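Local coordinates for protein ralf, proline/betaine transporter (Legionella pneumophila, PDB 4D7Q) that probably acts as a guanine nucleotide exchange factor through its Legionella Sec7 domain, here fused to the capping domain of Rickettsia RalF, at residues Gly90-Glu95 with Tyr190-Ala195; Tyr209-Ile214 with Ala324-Lys329; Tyr283-Phe288 with Glu295-Ile300; Arg309-Gln314 with Thr336-Lys341. The protein carries 2 engineered substitutions. All blocks are in the same frame, centred on the assembly; numbering follows the deposited sequence.

Contact 1. Residues Gly90-Glu95 with Tyr190-Ala195; sequences GQSFVE and YSEIKA. With GOL (glycerol), chain F.
E192 reaches from helix 183-195 to the first turn of helix 93-102, within the Legionella Sec7 part of the chimera, and illustrates how an acidic side chain can fasten a neighbouring helix at its N terminus. E192 CB packs on V94, 3.7 Å from V94 CG1, with the two side chains running antiparallel past one another. E192 CG stands anti to the carbonyl carbon (chi1 -65°), and the extended chain beyond it carries the carboxylate past V94 to S92. There E192 OE1 accepts a short bond of 2.5 Å from S92 OG on its syn lone pair; it also lies 3.8 Å from E95 CG. E192 OE2 takes a 2.6 Å bond from glycerol O2, which in turn accepts from V94 N; the glycerol is probably left from crystallisation. The same S92 OG caps the helix, accepting from E95 N at 3.1 Å, while S92 N donates almost straight to E95 OE1 at 3.0 Å; the pair is a capping box. The helix N terminus and the S92 bond probably favour the carboxylate of E192, which the nearby E95 carboxylate would oppose. V94 CG2 adds apolar contact with I193 CG1. F93 meets Y124 of helix 110-127 edge-to-face and rests on L141 and T145 of helix 135-152, the helix that I193 also packs against.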
loop_
_atom_site.group_PDB
_atom_site.type_symbol
_atom_site.label_atom_id
_atom_site.label_comp_id
_atom_site.label_asym_id
_atom_site.label_seq_id
_atom_site.Cartn_x
_atom_site.Cartn_y
_atom_site.Cartn_z
ATOM N N GLY A 90 -15.011 11.114 -19.633
ATOM C CA GLY A 90 -14.955 12.554 -19.880
ATOM C C GLY A 90 -14.078 13.355 -18.929
ATOM O O GLY A 90 -13.935 14.564 -19.117
ATOM N N GLN A 91 -13.512 12.704 -17.907
ATOM C CA GLN A 91 -12.595 13.287 -16.934
ATOM C C GLN A 91 -11.201 13.276 -17.530
ATOM O O GLN A 91 -10.846 12.349 -18.192
ATOM C CB GLN A 91 -12.583 12.475 -15.625
ATOM C CG GLN A 91 -13.647 12.792 -14.593
ATOM C CD GLN A 91 -13.235 12.587 -13.146
ATOM O OE1 GLN A 91 -13.062 11.478 -12.679
ATOM N NE2 GLN A 91 -13.128 13.671 -12.420
ATOM N N SER A 92 -10.415 14.302 -17.279
ATOM C CA SER A 92 -9.045 14.340 -17.709
ATOM C C SER A 92 -8.231 13.336 -16.897
ATOM O O SER A 92 -8.675 12.902 -15.895
ATOM C CB SER A 92 -8.489 15.732 -17.572
ATOM O OG SER A 92 -8.051 15.968 -16.303
ATOM N N PHE A 93 -7.065 12.970 -17.385
ATOM C CA PHE A 93 -6.269 11.967 -16.727
ATOM C C PHE A 93 -5.919 12.443 -15.315
ATOM O O PHE A 93 -6.134 11.768 -14.382
ATOM C CB PHE A 93 -5.018 11.603 -17.524
ATOM C CG PHE A 93 -4.143 10.624 -16.832
ATOM C CD1 PHE A 93 -4.367 9.292 -16.946
ATOM C CD2 PHE A 93 -3.114 11.036 -16.058
ATOM C CE1 PHE A 93 -3.586 8.386 -16.290
ATOM C CE2 PHE A 93 -2.332 10.141 -15.393
ATOM C CZ PHE A 93 -2.558 8.812 -15.514
ATOM N N VAL A 94 -5.419 13.651 -15.215
ATOM C CA VAL A 94 -5.028 14.265 -13.934
ATOM C C VAL A 94 -6.241 14.381 -12.976
ATOM O O VAL A 94 -6.113 14.006 -11.810
ATOM C CB VAL A 94 -4.272 15.616 -14.140
ATOM C CG1 VAL A 94 -3.973 16.313 -12.805
ATOM C CG2 VAL A 94 -2.984 15.410 -14.920
ATOM N N GLU A 95 -7.423 14.835 -13.474
ATOM C CA GLU A 95 -8.646 14.943 -12.644
ATOM C C GLU A 95 -9.042 13.576 -12.075
ATOM O O GLU A 95 -9.374 13.487 -10.903
ATOM C CB GLU A 95 -9.859 15.480 -13.445
ATOM C CG GLU A 95 -9.806 16.937 -13.860
ATOM C CD GLU A 95 -10.942 17.400 -14.766
ATOM O OE1 GLU A 95 -11.433 16.601 -15.602
ATOM O OE2 GLU A 95 -11.313 18.592 -14.661
ATOM N N TYR A 190 0.811 18.512 -17.737
ATOM C CA TYR A 190 1.623 19.411 -16.956
ATOM C C TYR A 190 0.872 20.620 -16.363
ATOM O O TYR A 190 1.017 20.898 -15.220
ATOM C CB TYR A 190 2.830 19.863 -17.750
ATOM C CG TYR A 190 3.883 20.540 -16.929
ATOM C CD1 TYR A 190 3.798 21.876 -16.619
ATOM C CD2 TYR A 190 4.964 19.842 -16.480
ATOM C CE1 TYR A 190 4.754 22.487 -15.859
ATOM C CE2 TYR A 190 5.933 20.443 -15.725
ATOM C CZ TYR A 190 5.818 21.768 -15.420
ATOM O OH TYR A 190 6.769 22.363 -14.689
ATOM N N SER A 191 0.076 21.291 -17.182
ATOM C CA SER A 191 -0.747 22.427 -16.763
ATOM C C SER A 191 -1.670 22.060 -15.589
ATOM O O SER A 191 -1.763 22.817 -14.633
ATOM C CB SER A 191 -1.572 22.947 -17.944
ATOM O OG SER A 191 -2.364 24.047 -17.524
ATOM N N GLU A 192 -2.309 20.876 -15.641
ATOM C CA GLU A 192 -3.217 20.410 -14.583
ATOM C C GLU A 192 -2.472 19.987 -13.330
ATOM O O GLU A 192 -2.970 20.211 -12.226
ATOM C CB GLU A 192 -4.065 19.257 -15.083
ATOM C CG GLU A 192 -5.022 19.638 -16.189
ATOM C CD GLU A 192 -5.876 18.462 -16.595
ATOM O OE1 GLU A 192 -6.615 17.947 -15.731
ATOM O OE2 GLU A 192 -5.749 18.008 -17.750
ATOM N N ILE A 193 -1.286 19.388 -13.487
ATOM C CA ILE A 193 -0.429 19.012 -12.343
ATOM C C ILE A 193 -0.019 20.309 -11.588
ATOM O O ILE A 193 -0.138 20.394 -10.358
ATOM C CB ILE A 193 0.815 18.201 -12.837
ATOM C CG1 ILE A 193 0.412 16.762 -13.220
ATOM C CG2 ILE A 193 1.926 18.192 -11.809
ATOM C CD1 ILE A 193 1.557 15.945 -13.971
ATOM N N LYS A 194 0.431 21.304 -12.353
ATOM C CA LYS A 194 0.873 22.599 -11.836
ATOM C C LYS A 194 -0.238 23.428 -11.153
ATOM O O LYS A 194 0.022 24.095 -10.148
ATOM C CB LYS A 194 1.617 23.382 -12.935
ATOM C CG LYS A 194 2.576 24.410 -12.372
ATOM C CD LYS A 194 3.194 25.313 -13.434
ATOM C CE LYS A 194 3.760 26.586 -12.828
ATOM N NZ LYS A 194 4.828 26.331 -11.815
ATOM N N ALA A 195 -1.473 23.346 -11.670
ATOM C CA ALA A 195 -2.612 24.127 -11.165
ATOM C C ALA A 195 -3.092 23.812 -9.765
ATOM O O ALA A 195 -3.534 24.721 -9.064
ATOM C CB ALA A 195 -3.788 24.036 -12.131
HETATM C C1 GOL F . -6.130 14.911 -19.820
HETATM O O1 GOL F . -6.384 13.562 -20.044
HETATM C C2 GOL F . -4.840 15.027 -19.045
HETATM O O2 GOL F . -5.016 15.550 -17.763
HETATM C C3 GOL F . -3.806 15.815 -19.805
HETATM O O3 GOL F . -3.875 15.547 -21.168
#

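Contact 2. Residues Tyr209-Ile214 with Ala324-Lys329; sequences YQINNI and ASFETK
I211 and I214 hold out their side chains toward F326 and T328, making a small apolar layer in the Rickettsia capping domain. I211 runs obliquely to both: its CD1 lies 3.8 Å from F326 CB, and its CG2 branch, anti to the backbone N (CG1 at chi1 -42°), meets T328 CG2 at 3.6 Å and the backbone carbonyl of K329. I214 comes to F326 at about a right angle, CD1 to CD1 at 4.0 Å, while I214 CG1 passes obliquely by T328 OG1 at 4.0 Å. The contact shows how irregular chain can cover a sheet: strand 208-214, an inner strand of the six-stranded antiparallel sheet, is overlaid by residues 326-329, which follow helix 313-325. The strand turns a corner at N213, which has positive phi, and both isoleucines nevertheless face the same covering segment. F326 also touches I299 of the adjoining strand 297-303. T328 gives its methyl to I211, whereas its OG1 is hydrogen-bonded to D219; E327 N is bonded to the other carboxylate oxygen of D219.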
loop_
_atom_site.group_PDB
_atom_site.type_symbol
_atom_site.label_atom_id
_atom_site.label_comp_id
_atom_site.label_asym_id
_atom_site.label_seq_id
_atom_site.Cartn_x
_atom_site.Cartn_y
_atom_site.Cartn_z
ATOM N N TYR A 209 4.035 -4.150 12.921
ATOM C CA TYR A 209 5.112 -3.409 13.575
ATOM C C TYR A 209 5.896 -2.579 12.580
ATOM O O TYR A 209 6.269 -3.074 11.508
ATOM C CB TYR A 209 6.053 -4.370 14.282
ATOM C CG TYR A 209 5.367 -5.330 15.223
ATOM C CD1 TYR A 209 4.951 -4.920 16.490
ATOM C CD2 TYR A 209 5.219 -6.678 14.888
ATOM C CE1 TYR A 209 4.372 -5.820 17.385
ATOM C CE2 TYR A 209 4.634 -7.582 15.770
ATOM C CZ TYR A 209 4.233 -7.156 17.025
ATOM O OH TYR A 209 3.662 -8.069 17.881
ATOM N N GLN A 210 6.118 -1.313 12.925
ATOM C CA GLN A 210 6.822 -0.391 12.039
ATOM C C GLN A 210 7.934 0.302 12.787
ATOM O O GLN A 210 7.755 0.695 13.931
ATOM C CB GLN A 210 5.861 0.639 11.427
ATOM C CG GLN A 210 6.492 1.518 10.321
ATOM C CD GLN A 210 5.470 2.344 9.582
ATOM O OE1 GLN A 210 4.356 1.905 9.326
ATOM N NE2 GLN A 210 5.844 3.543 9.172
ATOM N N ILE A 211 9.093 0.418 12.137
ATOM C CA ILE A 211 10.249 1.116 12.685
ATOM C C ILE A 211 10.675 2.158 11.655
ATOM O O ILE A 211 11.211 1.802 10.594
ATOM C CB ILE A 211 11.422 0.204 13.132
ATOM C CG1 ILE A 211 10.947 -1.081 13.879
ATOM C CG2 ILE A 211 12.413 1.039 13.976
ATOM C CD1 ILE A 211 12.112 -2.077 14.322
ATOM N N ASN A 212 10.391 3.441 11.953
ATOM C CA ASN A 212 10.761 4.548 11.073
ATOM C C ASN A 212 12.143 5.030 11.407
ATOM O O ASN A 212 12.614 4.787 12.510
ATOM C CB ASN A 212 9.820 5.729 11.259
ATOM C CG ASN A 212 8.444 5.491 10.758
ATOM O OD1 ASN A 212 8.221 4.704 9.829
ATOM N ND2 ASN A 212 7.506 6.221 11.328
ATOM N N ASN A 213 12.773 5.757 10.468
ATOM C CA ASN A 213 14.086 6.394 10.629
ATOM C C ASN A 213 15.151 5.401 11.089
ATOM O O ASN A 213 16.001 5.731 11.924
ATOM C CB ASN A 213 13.987 7.637 11.566
ATOM C CG ASN A 213 12.806 8.542 11.258
ATOM O OD1 ASN A 213 12.686 9.109 10.173
ATOM N ND2 ASN A 213 11.885 8.674 12.198
ATOM N N ILE A 214 15.085 4.169 10.548
ATOM C CA ILE A 214 16.027 3.102 10.888
ATOM C C ILE A 214 17.292 3.284 10.048
ATOM O O ILE A 214 17.198 3.762 8.916
ATOM C CB ILE A 214 15.375 1.684 10.757
ATOM C CG1 ILE A 214 16.102 0.632 11.640
ATOM C CG2 ILE A 214 15.190 1.222 9.284
ATOM C CD1 ILE A 214 15.312 -0.670 11.940
ATOM N N ALA A 324 11.511 -7.313 17.943
ATOM C CA ALA A 324 12.277 -7.058 19.170
ATOM C C ALA A 324 13.781 -7.296 18.989
ATOM O O ALA A 324 14.568 -6.821 19.803
ATOM C CB ALA A 324 11.725 -7.889 20.317
ATOM N N SER A 325 14.173 -7.988 17.899
ATOM C CA SER A 325 15.559 -8.282 17.541
ATOM C C SER A 325 16.280 -7.056 16.990
ATOM O O SER A 325 17.505 -6.998 17.044
ATOM C CB SER A 325 15.626 -9.431 16.543
ATOM O OG SER A 325 15.328 -10.669 17.164
ATOM N N PHE A 326 15.543 -6.095 16.432
ATOM C CA PHE A 326 16.160 -4.870 15.950
ATOM C C PHE A 326 16.488 -4.035 17.177
ATOM O O PHE A 326 15.739 -4.064 18.153
ATOM C CB PHE A 326 15.251 -4.127 14.937
ATOM C CG PHE A 326 15.185 -4.828 13.587
ATOM C CD1 PHE A 326 16.128 -4.561 12.598
ATOM C CD2 PHE A 326 14.217 -5.796 13.331
ATOM C CE1 PHE A 326 16.092 -5.232 11.369
ATOM C CE2 PHE A 326 14.185 -6.477 12.099
ATOM C CZ PHE A 326 15.116 -6.184 11.124
ATOM N N GLU A 327 17.645 -3.365 17.177
ATOM C CA GLU A 327 18.065 -2.535 18.315
ATOM C C GLU A 327 17.107 -1.377 18.562
ATOM O O GLU A 327 16.829 -1.049 19.713
ATOM C CB GLU A 327 19.477 -1.990 18.093
ATOM C CG GLU A 327 20.572 -3.015 18.317
ATOM C CD GLU A 327 21.976 -2.451 18.215
ATOM O OE1 GLU A 327 22.150 -1.382 17.590
ATOM O OE2 GLU A 327 22.908 -3.091 18.756
ATOM N N THR A 328 16.588 -0.782 17.484
ATOM C CA THR A 328 15.650 0.340 17.547
ATOM C C THR A 328 14.291 -0.113 18.053
ATOM O O THR A 328 13.718 -1.089 17.535
ATOM C CB THR A 328 15.503 1.005 16.174
ATOM O OG1 THR A 328 16.774 1.071 15.522
ATOM C CG2 THR A 328 14.872 2.396 16.257
ATOM N N LYS A 329 13.754 0.607 19.049
ATOM C CA LYS A 329 12.406 0.294 19.517
ATOM C C LYS A 329 11.397 0.659 18.399
ATOM O O LYS A 329 11.668 1.533 17.564
ATOM C CB LYS A 329 12.076 0.952 20.878
ATOM C CG LYS A 329 11.880 2.464 20.851
ATOM C CD LYS A 329 11.312 2.985 22.178
ATOM C CE LYS A 329 11.212 4.496 22.198
ATOM N NZ LYS A 329 10.659 5.004 23.485
#

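Contact 3. Residues Tyr283-Phe288 with Glu295-Ile300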
loop_
_atom_site.group_PDB
_atom_site.type_symbol
_atom_site.label_atom_id
_atom_site.label_comp_id
_atom_site.label_asym_id
_atom_site.label_seq_id
_atom_site.Cartn_x
_atom_site.Cartn_y
_atom_site.Cartn_z
ATOM N N TYR A 283 12.373 -0.672 3.160
ATOM C CA TYR A 283 12.287 0.580 2.408
ATOM C C TYR A 283 13.476 1.430 2.667
ATOM O O TYR A 283 13.835 1.667 3.822
ATOM C CB TYR A 283 11.048 1.392 2.809
ATOM C CG TYR A 283 9.753 0.679 2.525
ATOM C CD1 TYR A 283 9.246 -0.272 3.414
ATOM C CD2 TYR A 283 9.039 0.932 1.359
ATOM C CE1 TYR A 283 8.077 -0.968 3.132
ATOM C CE2 TYR A 283 7.844 0.278 1.094
ATOM C CZ TYR A 283 7.360 -0.663 1.989
ATOM O OH TYR A 283 6.205 -1.337 1.703
ATOM N N LYS A 284 14.090 1.913 1.607
ATOM C CA LYS A 284 15.232 2.817 1.729
ATOM C C LYS A 284 15.054 3.943 0.689
ATOM O O LYS A 284 14.580 3.643 -0.423
ATOM C CB LYS A 284 16.570 2.079 1.511
ATOM C CG LYS A 284 16.917 1.038 2.592
ATOM C CD LYS A 284 18.401 0.680 2.634
ATOM C CE LYS A 284 18.864 -0.060 1.401
ATOM N NZ LYS A 284 20.336 0.052 1.214
ATOM N N PRO A 285 15.385 5.217 1.037
ATOM C CA PRO A 285 15.278 6.319 0.047
ATOM C C PRO A 285 15.851 5.947 -1.315
ATOM O O PRO A 285 16.951 5.406 -1.415
ATOM C CB PRO A 285 16.062 7.471 0.705
ATOM C CG PRO A 285 15.866 7.225 2.151
ATOM C CD PRO A 285 15.934 5.722 2.316
ATOM N N SER A 286 15.054 6.176 -2.341
ATOM C CA SER A 286 15.397 5.832 -3.689
ATOM C C SER A 286 15.193 7.018 -4.639
ATOM O O SER A 286 14.724 8.028 -4.253
ATOM C CB SER A 286 14.549 4.645 -4.131
ATOM O OG SER A 286 14.867 3.508 -3.405
ATOM N N ILE A 287 15.550 6.846 -5.892
ATOM C CA ILE A 287 15.489 7.916 -6.844
ATOM C C ILE A 287 14.136 8.648 -6.929
ATOM O O ILE A 287 14.112 9.820 -6.889
ATOM C CB ILE A 287 16.029 7.522 -8.230
ATOM C CG1 ILE A 287 16.241 8.769 -9.089
ATOM C CG2 ILE A 287 15.135 6.508 -8.905
ATOM C CD1 ILE A 287 16.948 8.554 -10.387
ATOM N N PHE A 288 13.040 7.922 -7.044
ATOM C CA PHE A 288 11.706 8.492 -7.186
ATOM C C PHE A 288 10.736 8.272 -6.010
ATOM O O PHE A 288 9.566 8.305 -6.187
ATOM C CB PHE A 288 11.054 7.981 -8.455
ATOM C CG PHE A 288 11.850 8.227 -9.702
ATOM C CD1 PHE A 288 12.335 9.467 -9.992
ATOM C CD2 PHE A 288 12.085 7.205 -10.579
ATOM C CE1 PHE A 288 13.067 9.673 -11.126
ATOM C CE2 PHE A 288 12.810 7.395 -11.699
ATOM C CZ PHE A 288 13.292 8.641 -11.986
ATOM N N GLU A 295 12.406 11.160 3.550
ATOM C CA GLU A 295 13.860 11.097 3.440
ATOM C C GLU A 295 14.553 9.979 4.202
ATOM O O GLU A 295 15.770 9.831 4.069
ATOM C CB GLU A 295 14.474 12.463 3.804
ATOM C CG GLU A 295 13.985 13.620 2.939
ATOM C CD GLU A 295 14.570 14.987 3.256
ATOM O OE1 GLU A 295 14.902 15.259 4.435
ATOM O OE2 GLU A 295 14.674 15.802 2.315
ATOM N N LYS A 296 13.809 9.205 4.995
ATOM C CA LYS A 296 14.412 8.143 5.815
ATOM C C LYS A 296 13.951 6.736 5.484
ATOM O O LYS A 296 12.951 6.546 4.801
ATOM C CB LYS A 296 14.211 8.438 7.320
ATOM C CG LYS A 296 14.682 9.833 7.776
ATOM C CD LYS A 296 16.203 9.967 7.955
ATOM C CE LYS A 296 16.607 11.311 8.533
ATOM N NZ LYS A 296 16.431 12.437 7.564
ATOM N N SER A 297 14.705 5.753 5.962
ATOM C CA SER A 297 14.421 4.336 5.781
ATOM C C SER A 297 13.377 3.880 6.804
ATOM O O SER A 297 13.183 4.521 7.840
ATOM C CB SER A 297 15.695 3.523 5.952
ATOM O OG SER A 297 16.537 3.652 4.819
ATOM N N LYS A 298 12.686 2.781 6.484
ATOM C CA LYS A 298 11.696 2.177 7.359
ATOM C C LYS A 298 11.572 0.675 7.085
ATOM O O LYS A 298 11.886 0.189 5.984
ATOM C CB LYS A 298 10.318 2.914 7.269
ATOM C CG LYS A 298 9.374 2.369 6.184
ATOM C CD LYS A 298 7.998 3.020 6.168
ATOM C CE LYS A 298 7.348 2.729 4.819
ATOM N NZ LYS A 298 5.994 3.327 4.732
ATOM N N ILE A 299 11.148 -0.057 8.120
ATOM C CA ILE A 299 10.858 -1.479 8.052
ATOM C C ILE A 299 9.468 -1.742 8.611
ATOM O O ILE A 299 9.060 -1.103 9.589
ATOM C CB ILE A 299 11.953 -2.426 8.632
ATOM C CG1 ILE A 299 12.215 -2.169 10.123
ATOM C CG2 ILE A 299 13.250 -2.406 7.786
ATOM C CD1 ILE A 299 12.852 -3.399 10.856
ATOM N N ILE A 300 8.738 -2.655 7.963
ATOM C CA ILE A 300 7.402 -3.074 8.392
ATOM C C ILE A 300 7.432 -4.597 8.600
ATOM O O ILE A 300 7.719 -5.354 7.657
ATOM C CB ILE A 300 6.274 -2.614 7.422
ATOM C CG1 ILE A 300 6.206 -1.043 7.330
ATOM C CG2 ILE A 300 4.903 -3.204 7.852
ATOM C CD1 ILE A 300 5.386 -0.486 6.120
#
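Two backbone hydrogen bonds join Y283 and K298, an antiparallel hydrogen-bonded pair where strands 277-283 and 297-303 lie side by side in the sheet of the Rickettsia capping domain. Y283 N donates to K298 O at 3.0 Å, nearly in line with the carbonyl bond, and K298 N returns a bond of 3.1 Å to Y283 O, tilted from the plane of that carbonyl. The two side chains rise from the same face and point the same way, which sets the lysine beside the ring. K298 has CG between its backbone N and carbonyl carbon (chi1 89°) and is extended from there, carrying it over the tyrosine ring. In a cation-pi contact K298 NZ stands 4.9 Å from the centroid of the Y283 ring, only 2° off the normal, and K298 CE makes a CH-pi contact at 3.9 Å from that centroid. Both polar ends also have partners beyond the pair: Y283 OH bonds to Q281 and to the backbone N of A110, and K298 NZ to the carbonyl of G108; A110 and G108 lie in the Legionella part, across the engineered fusion. I300 CD1 touches Y283 CE1 obliquely. K284 CG packs on S297 OG. Past K284 and S297 the backbones part, and the proline ring lies with P285 CG 3.2 Å from E295 O and P285 CD 3.3 Å from S297 OG.

Contact 4. Residues Arg309-Gln314 with Thr336-Lys341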
loop_
_atom_site.group_PDB
_atom_site.type_symbol
_atom_site.label_atom_id
_atom_site.label_comp_id
_atom_site.label_asym_id
_atom_site.label_seq_id
_atom_site.Cartn_x
_atom_site.Cartn_y
_atom_site.Cartn_z
ATOM N N ARG A 309 -6.018 -17.723 4.846
ATOM C CA ARG A 309 -6.364 -17.893 6.257
ATOM C C ARG A 309 -5.485 -16.951 7.096
ATOM O O ARG A 309 -4.414 -16.531 6.636
ATOM N N GLN A 310 -5.952 -16.603 8.308
ATOM C CA GLN A 310 -5.239 -15.737 9.240
ATOM C C GLN A 310 -3.870 -16.326 9.619
ATOM O O GLN A 310 -3.734 -17.552 9.600
ATOM C CB GLN A 310 -6.096 -15.515 10.514
ATOM C CG GLN A 310 -6.096 -16.625 11.559
ATOM C CD GLN A 310 -7.002 -16.262 12.706
ATOM O OE1 GLN A 310 -6.584 -15.642 13.694
ATOM N NE2 GLN A 310 -8.274 -16.598 12.576
ATOM N N PRO A 311 -2.862 -15.519 10.032
ATOM C CA PRO A 311 -1.617 -16.128 10.525
ATOM C C PRO A 311 -1.903 -16.826 11.862
ATOM O O PRO A 311 -2.832 -16.448 12.575
ATOM C CB PRO A 311 -0.686 -14.926 10.748
ATOM C CG PRO A 311 -1.361 -13.753 10.097
ATOM C CD PRO A 311 -2.824 -14.053 10.193
ATOM N N SER A 312 -1.114 -17.837 12.200
ATOM C CA SER A 312 -1.258 -18.548 13.481
ATOM C C SER A 312 -0.725 -17.676 14.613
ATOM O O SER A 312 -0.065 -16.661 14.365
ATOM C CB SER A 312 -0.452 -19.844 13.441
ATOM O OG SER A 312 0.903 -19.587 13.102
ATOM N N GLU A 313 -0.959 -18.104 15.857
ATOM C CA GLU A 313 -0.422 -17.451 17.050
ATOM C C GLU A 313 1.120 -17.496 16.978
ATOM O O GLU A 313 1.776 -16.533 17.369
ATOM C CB GLU A 313 -0.917 -18.186 18.302
ATOM C CG GLU A 313 -1.005 -17.300 19.532
ATOM C CD GLU A 313 -1.674 -17.979 20.711
ATOM O OE1 GLU A 313 -2.925 -18.047 20.733
ATOM O OE2 GLU A 313 -0.944 -18.459 21.606
ATOM N N GLN A 314 1.682 -18.605 16.436
ATOM C CA GLN A 314 3.121 -18.828 16.238
ATOM C C GLN A 314 3.741 -17.739 15.330
ATOM O O GLN A 314 4.827 -17.228 15.624
ATOM C CB GLN A 314 3.396 -20.240 15.665
ATOM C CG GLN A 314 4.894 -20.602 15.647
ATOM C CD GLN A 314 5.619 -20.349 16.964
ATOM O OE1 GLN A 314 5.162 -20.750 18.045
ATOM N NE2 GLN A 314 6.768 -19.672 16.898
ATOM N N THR A 336 -3.576 -5.782 12.769
ATOM C CA THR A 336 -3.568 -6.391 11.438
ATOM C C THR A 336 -5.041 -6.728 11.183
ATOM O O THR A 336 -5.868 -6.507 12.066
ATOM C CB THR A 336 -2.642 -7.611 11.323
ATOM O OG1 THR A 336 -3.195 -8.712 12.042
ATOM C CG2 THR A 336 -1.218 -7.325 11.738
ATOM N N TYR A 337 -5.377 -7.270 10.008
ATOM C CA TYR A 337 -6.759 -7.638 9.711
ATOM C C TYR A 337 -7.287 -8.708 10.713
ATOM O O TYR A 337 -8.479 -8.730 11.039
ATOM C CB TYR A 337 -6.829 -8.179 8.279
ATOM C CG TYR A 337 -8.240 -8.405 7.779
ATOM C CD1 TYR A 337 -9.068 -7.331 7.460
ATOM C CD2 TYR A 337 -8.734 -9.694 7.580
ATOM C CE1 TYR A 337 -10.356 -7.532 6.972
ATOM C CE2 TYR A 337 -10.003 -9.906 7.044
ATOM C CZ TYR A 337 -10.808 -8.819 6.734
ATOM O OH TYR A 337 -12.094 -8.995 6.282
ATOM N N ASP A 338 -6.380 -9.577 11.203
ATOM C CA ASP A 338 -6.700 -10.694 12.081
ATOM C C ASP A 338 -6.398 -10.516 13.570
ATOM O O ASP A 338 -7.039 -11.158 14.411
ATOM C CB ASP A 338 -5.975 -11.928 11.558
ATOM C CG ASP A 338 -6.312 -12.220 10.113
ATOM O OD1 ASP A 338 -7.467 -12.593 9.842
ATOM O OD2 ASP A 338 -5.417 -12.083 9.262
ATOM N N TYR A 339 -5.407 -9.692 13.891
ATOM C CA TYR A 339 -4.973 -9.477 15.262
ATOM C C TYR A 339 -5.148 -8.050 15.685
ATOM O O TYR A 339 -4.722 -7.120 14.982
ATOM C CB TYR A 339 -3.515 -9.915 15.435
ATOM C CG TYR A 339 -3.352 -11.415 15.347
ATOM C CD1 TYR A 339 -3.755 -12.243 16.396
ATOM C CD2 TYR A 339 -2.819 -12.014 14.207
ATOM C CE1 TYR A 339 -3.625 -13.628 16.316
ATOM C CE2 TYR A 339 -2.665 -13.400 14.123
ATOM C CZ TYR A 339 -3.091 -14.203 15.172
ATOM O OH TYR A 339 -2.993 -15.570 15.092
ATOM N N LEU A 340 -5.760 -7.876 16.857
ATOM C CA LEU A 340 -6.002 -6.573 17.451
ATOM C C LEU A 340 -4.663 -5.932 17.806
ATOM O O LEU A 340 -3.683 -6.647 18.008
ATOM C CB LEU A 340 -6.888 -6.723 18.717
ATOM C CG LEU A 340 -8.322 -7.261 18.505
ATOM C CD1 LEU A 340 -9.043 -7.449 19.843
ATOM C CD2 LEU A 340 -9.156 -6.325 17.622
ATOM N N LYS A 341 -4.618 -4.588 17.890
ATOM C CA LYS A 341 -3.399 -3.873 18.281
ATOM C C LYS A 341 -2.848 -4.383 19.632
ATOM O O LYS A 341 -1.624 -4.508 19.791
ATOM C CB LYS A 341 -3.657 -2.358 18.351
ATOM C CG LYS A 341 -2.427 -1.571 18.790
ATOM C CD LYS A 341 -2.715 -0.096 18.885
ATOM C CE LYS A 341 -1.543 0.631 19.489
ATOM N NZ LYS A 341 -1.712 2.100 19.373
#
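Y339 OH donates to P311 O at 2.7 Å, the one hydrogen bond across this contact of the capping domain. The hydroxyl stands above the carbonyl plane, 38° out of it, while P311 O lies at the ring edge. CG of Y339 is anti to the carbonyl carbon (chi1 -70°), which sends the ring across from its loop and puts its OH by the residues leading into helix 313-325. Within 336-341, T336 OG1 accepts from Y339 N at 3.0 Å, an ST motif that holds the turn from which the tyrosine projects.

The packing is of two kinds. P311 CD lies 4.0 Å from Y339 CE2, and the carboxylate of D338 is pressed against aliphatic carbons, OD1 to Q310 CB at 3.3 Å and OD2 to P311 CD at 3.4 Å.

The charge on D338 is met from outside: OD2 pairs with R305, and OD1 with K27 of the Legionella part, a salt bridge between fused parts. S312 is the N-cap of helix 313-325, its OG accepting from S315 N. The contact thus joins the start of that helix to the loop between strand 332-334 and helix 341-351, and Y339 of that loop also touches L344 of helix 341-351.

How the contacts relate
The four contacts divide between the two fused parts. Contact 1 lies alone in the Legionella Sec7 part, its centre about 28 Å from that of contact 3 and about 41 Å from that of contact 4. Contacts 2, 3 and 4 all belong to the Rickettsia capping domain. Contacts 2 and 3 sit on neighbouring strands, 208-214 and 297-303, with centres about 14 Å apart, and touch directly: I211 N lies 3.0 Å from I299 O, probably a hydrogen bond. Contacts 2 and 4 take opposite ends of helix 313-325, about 20 Å between centres. Contact 1 binds a glycerol and another lies by contact 4; neither by itself defines a functional site.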